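Local coordinates for arylalkylamine N-Acetyltransferase like 5b (Aedes aegypti, PDB 4FD4), which probably transfers acyl groups from coenzyme A thioesters to the amine of arylalkylamines such as serotonin and dopamine, as a member of the GNAT acetyltransferase family, at residues I27-E32 with L46-F51. Residues are numbered along the deposited sequence; the frame is centred on the assembly and turned at random.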
ATOM      1  N   ILE A  27      -2.062   3.087  13.265  1.00 28.52           N
ATOM      2  CA  ILE A  27      -2.765   1.879  12.846  1.00 29.85           C
ATOM      3  C   ILE A  27      -2.109   1.148  11.684  1.00 28.39           C
ATOM      4  O   ILE A  27      -2.404  -0.021  11.438  1.00 31.90           O
ATOM      5  CB  ILE A  27      -4.231   2.174  12.469  1.00 32.39           C
ATOM      6  CG1 ILE A  27      -4.306   3.039  11.211  1.00 30.92           C
ATOM      7  CG2 ILE A  27      -4.971   2.848  13.634  1.00 27.55           C
ATOM      8  CD1 ILE A  27      -5.706   3.102  10.608  1.00 30.18           C
ATOM      9  N   TYR A  28      -1.213   1.812  10.963  1.00 26.64           N
ATOM     10  CA  TYR A  28      -0.632   1.159   9.788  1.00 30.64           C
ATOM     11  C   TYR A  28       0.706   0.462  10.068  1.00 30.44           C
ATOM     12  O   TYR A  28       0.794  -0.768  10.031  1.00 28.33           O
ATOM     13  CB  TYR A  28      -0.490   2.141   8.613  1.00 26.75           C
ATOM     14  CG  TYR A  28       0.240   1.518   7.438  1.00 23.63           C
ATOM     15  CD1 TYR A  28      -0.313   0.454   6.730  1.00 27.97           C
ATOM     16  CD2 TYR A  28       1.475   1.998   7.035  1.00 29.31           C
ATOM     17  CE1 TYR A  28       0.363  -0.128   5.657  1.00 25.85           C
ATOM     18  CE2 TYR A  28       2.154   1.434   5.965  1.00 28.07           C
ATOM     19  CZ  TYR A  28       1.597   0.371   5.283  1.00 31.18           C
ATOM     20  OH  TYR A  28       2.284  -0.181   4.217  1.00 32.66           O
ATOM     21  N   TYR A  29       1.739   1.254  10.337  1.00 25.21           N
ATOM     22  CA  TYR A  29       3.087   0.710  10.536  1.00 28.06           C
ATOM     23  C   TYR A  29       3.198  -0.382  11.612  1.00 31.71           C
ATOM     24  O   TYR A  29       3.856  -1.399  11.396  1.00 35.32           O
ATOM     25  CB  TYR A  29       4.088   1.841  10.791  1.00 28.33           C
ATOM     26  CG  TYR A  29       4.411   2.637   9.538  1.00 28.70           C
ATOM     27  CD1 TYR A  29       5.017   2.028   8.445  1.00 30.35           C
ATOM     28  CD2 TYR A  29       4.122   3.993   9.455  1.00 23.34           C
ATOM     29  CE1 TYR A  29       5.313   2.754   7.288  1.00 26.74           C
ATOM     30  CE2 TYR A  29       4.420   4.723   8.309  1.00 30.53           C
ATOM     31  CZ  TYR A  29       5.017   4.094   7.231  1.00 29.27           C
ATOM     32  OH  TYR A  29       5.319   4.818   6.091  1.00 36.62           O
ATOM     33  N   PRO A  30       2.536  -0.190  12.769  1.00 36.32           N
ATOM     34  CA  PRO A  30       2.672  -1.197  13.834  1.00 33.16           C
ATOM     35  C   PRO A  30       2.148  -2.567  13.439  1.00 31.81           C
ATOM     36  O   PRO A  30       2.446  -3.560  14.092  1.00 36.20           O
ATOM     37  CB  PRO A  30       1.817  -0.616  14.969  1.00 36.85           C
ATOM     38  CG  PRO A  30       1.833   0.859  14.733  1.00 35.66           C
ATOM     39  CD  PRO A  30       1.800   1.004  13.228  1.00 27.98           C
ATOM     40  N   GLU A  31       1.381  -2.616  12.380  1.00 33.87           N
ATOM     41  CA  GLU A  31       0.797  -3.844  11.985  1.00 38.45           C
ATOM     42  C   GLU A  31       1.174  -4.384  10.639  1.00 39.18           C
ATOM     43  O   GLU A  31       0.980  -5.557  10.397  1.00 40.91           O
ATOM     44  CB  GLU A  31      -0.709  -3.722  12.021  1.00 43.77           C
ATOM     45  CG  GLU A  31      -1.249  -3.467  13.388  1.00 49.98           C
ATOM     46  CD  GLU A  31      -1.040  -4.646  14.288  1.00 56.26           C
ATOM     47  OE1 GLU A  31      -0.648  -4.445  15.445  1.00 57.92           O
ATOM     48  OE2 GLU A  31      -1.257  -5.781  13.825  1.00 53.99           O
ATOM     49  N   GLU A  32       1.665  -3.540   9.766  1.00 30.07           N
ATOM     50  CA  GLU A  32       1.981  -3.932   8.383  1.00 34.33           C
ATOM     51  C   GLU A  32       2.971  -5.094   8.331  1.00 31.68           C
ATOM     52  O   GLU A  32       4.069  -5.011   8.876  1.00 33.33           O
ATOM     53  CB  GLU A  32       2.503  -2.737   7.570  1.00 34.12           C
ATOM     54  CG  GLU A  32       3.174  -3.092   6.233  1.00 35.42           C
ATOM     55  CD  GLU A  32       2.329  -3.989   5.345  1.00 40.54           C
ATOM     56  OE1 GLU A  32       1.083  -3.827   5.318  1.00 44.82           O
ATOM     57  OE2 GLU A  32       2.922  -4.862   4.670  1.00 40.51           O
ATOM     58  N   LEU A  46      12.220   6.962   8.673  1.00 25.34           N
ATOM     59  CA  LEU A  46      11.800   8.251   8.126  1.00 29.27           C
ATOM     60  C   LEU A  46      11.668   8.234   6.597  1.00 29.38           C
ATOM     61  O   LEU A  46      10.792   8.899   6.045  1.00 24.32           O
ATOM     62  CB  LEU A  46      12.750   9.367   8.563  1.00 29.34           C
ATOM     63  CG  LEU A  46      12.278  10.798   8.261  1.00 38.35           C
ATOM     64  CD1 LEU A  46      10.943  11.097   8.937  1.00 37.62           C
ATOM     65  CD2 LEU A  46      13.320  11.850   8.663  1.00 40.99           C
ATOM     66  N   ASP A  47      12.519   7.491   5.894  1.00 29.50           N
ATOM     67  CA  ASP A  47      12.406   7.489   4.432  1.00 30.07           C
ATOM     68  C   ASP A  47      11.144   6.768   3.917  1.00 27.24           C
ATOM     69  O   ASP A  47      10.566   7.158   2.885  1.00 26.59           O
ATOM     70  CB  ASP A  47      13.714   7.115   3.676  1.00 33.55           C
ATOM     71  CG  ASP A  47      14.490   5.955   4.294  1.00 32.61           C
ATOM     72  OD1 ASP A  47      15.508   5.551   3.664  1.00 36.30           O
ATOM     73  OD2 ASP A  47      14.124   5.451   5.375  1.00 32.74           O
ATOM     74  N   ASP A  48      10.707   5.770   4.690  1.00 27.30           N
ATOM     75  CA  ASP A  48       9.466   5.031   4.484  1.00 28.78           C
ATOM     76  C   ASP A  48       8.300   6.021   4.606  1.00 29.73           C
ATOM     77  O   ASP A  48       7.453   6.181   3.706  1.00 26.69           O
ATOM     78  CB  ASP A  48       9.389   3.969   5.595  1.00 32.52           C
ATOM     79  CG  ASP A  48       8.392   2.862   5.312  1.00 28.27           C
ATOM     80  OD1 ASP A  48       8.649   1.713   5.736  1.00 27.19           O
ATOM     81  OD2 ASP A  48       7.352   3.131   4.677  1.00 30.37           O
ATOM     82  N   GLU A  49       8.276   6.701   5.746  1.00 30.80           N
ATOM     83  CA  GLU A  49       7.286   7.713   6.021  1.00 28.09           C
ATOM     84  C   GLU A  49       7.232   8.789   4.934  1.00 28.85           C
ATOM     85  O   GLU A  49       6.155   9.180   4.463  1.00 28.98           O
ATOM     86  CB  GLU A  49       7.622   8.343   7.375  1.00 33.04           C
ATOM     87  CG  GLU A  49       6.579   9.249   7.931  1.00 34.72           C
ATOM     88  CD  GLU A  49       6.838   9.531   9.403  1.00 36.99           C
ATOM     89  OE1 GLU A  49       6.575   8.641  10.246  1.00 36.75           O
ATOM     90  OE2 GLU A  49       7.337  10.630   9.700  1.00 39.06           O
ATOM     91  N   ARG A  50       8.395   9.277   4.525  1.00 24.04           N
ATOM     92  CA  ARG A  50       8.445  10.287   3.481  1.00 25.37           C
ATOM     93  C   ARG A  50       7.813   9.787   2.191  1.00 24.39           C
ATOM     94  O   ARG A  50       7.103  10.539   1.501  1.00 27.15           O
ATOM     95  CB  ARG A  50       9.884  10.728   3.207  1.00 28.62           C
ATOM     96  CG  ARG A  50       9.983  11.880   2.217  1.00 34.92           C
ATOM     97  CD  ARG A  50      11.399  12.433   2.112  1.00 41.45           C
ATOM     98  NE  ARG A  50      12.341  11.401   1.701  1.00 48.55           N
ATOM     99  CZ  ARG A  50      13.240  10.846   2.508  1.00 45.18           C
ATOM    100  NH1 ARG A  50      13.330  11.241   3.776  1.00 47.51           N
ATOM    101  NH2 ARG A  50      14.053   9.901   2.046  1.00 46.51           N
ATOM    102  N   PHE A  51       8.089   8.532   1.848  1.00 25.34           N
ATOM    103  CA  PHE A  51       7.469   7.949   0.662  1.00 22.78           C
ATOM    104  C   PHE A  51       5.946   8.006   0.786  1.00 26.52           C
ATOM    105  O   PHE A  51       5.259   8.510  -0.101  1.00 22.80           O
ATOM    106  CB  PHE A  51       7.903   6.500   0.470  1.00 24.56           C
ATOM    107  CG  PHE A  51       7.201   5.798  -0.685  1.00 25.51           C
ATOM    108  CD1 PHE A  51       6.182   4.886  -0.449  1.00 26.16           C
ATOM    109  CD2 PHE A  51       7.568   6.058  -1.999  1.00 34.93           C
ATOM    110  CE1 PHE A  51       5.532   4.243  -1.508  1.00 29.94           C
ATOM    111  CE2 PHE A  51       6.931   5.416  -3.065  1.00 31.76           C
ATOM    112  CZ  PHE A  51       5.913   4.511  -2.819  1.00 27.39           C
TER
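In this GNAT-fold acetyltransferase, the turn that follows helix 17-28 is tied to helix 46-53 by one long side chain, Y29, which meets D48 and E49. The backbones stay well apart, 9.3 Å between Y29 CA and E49 CA, a gap that a tyrosine can span with a rigid ring ending in a hydroxyl. Y29 CG lies anti to its own carbonyl carbon (chi1 -73°), which sends the ring across to the helix. There Y29 OH donates a hydrogen bond to D48 OD2 at 3.0 Å, arriving from above the carboxylate plane, 57° out of it. Ring and carboxylate stand almost perpendicular, 87° apart, and the acid sits at the ring edge, with D48 OD2 3.3 Å from Y29 CE1. Aspartate suits this place because its short arm keeps the acceptor close to its own helix, where the hydroxyl arrives; S52 forms a second hydrogen bond with that hydroxyl. Y28 CD2 lies 3.7 Å above the plane of the Y29 ring, over the centre of one face, and the H44 ring also stacks with Y29. W101 and I104 of helix 99-115 touch the D48 side chain, and both partners of the bond are buried. E49 offers Y29 mainly its backbone, while its carboxylate forms a salt bridge with R21 of helix 17-28 and a hydrogen bond with H44, a reach that the longer acid allows. Y29 OH itself comes within 3.5 Å of E49 CA.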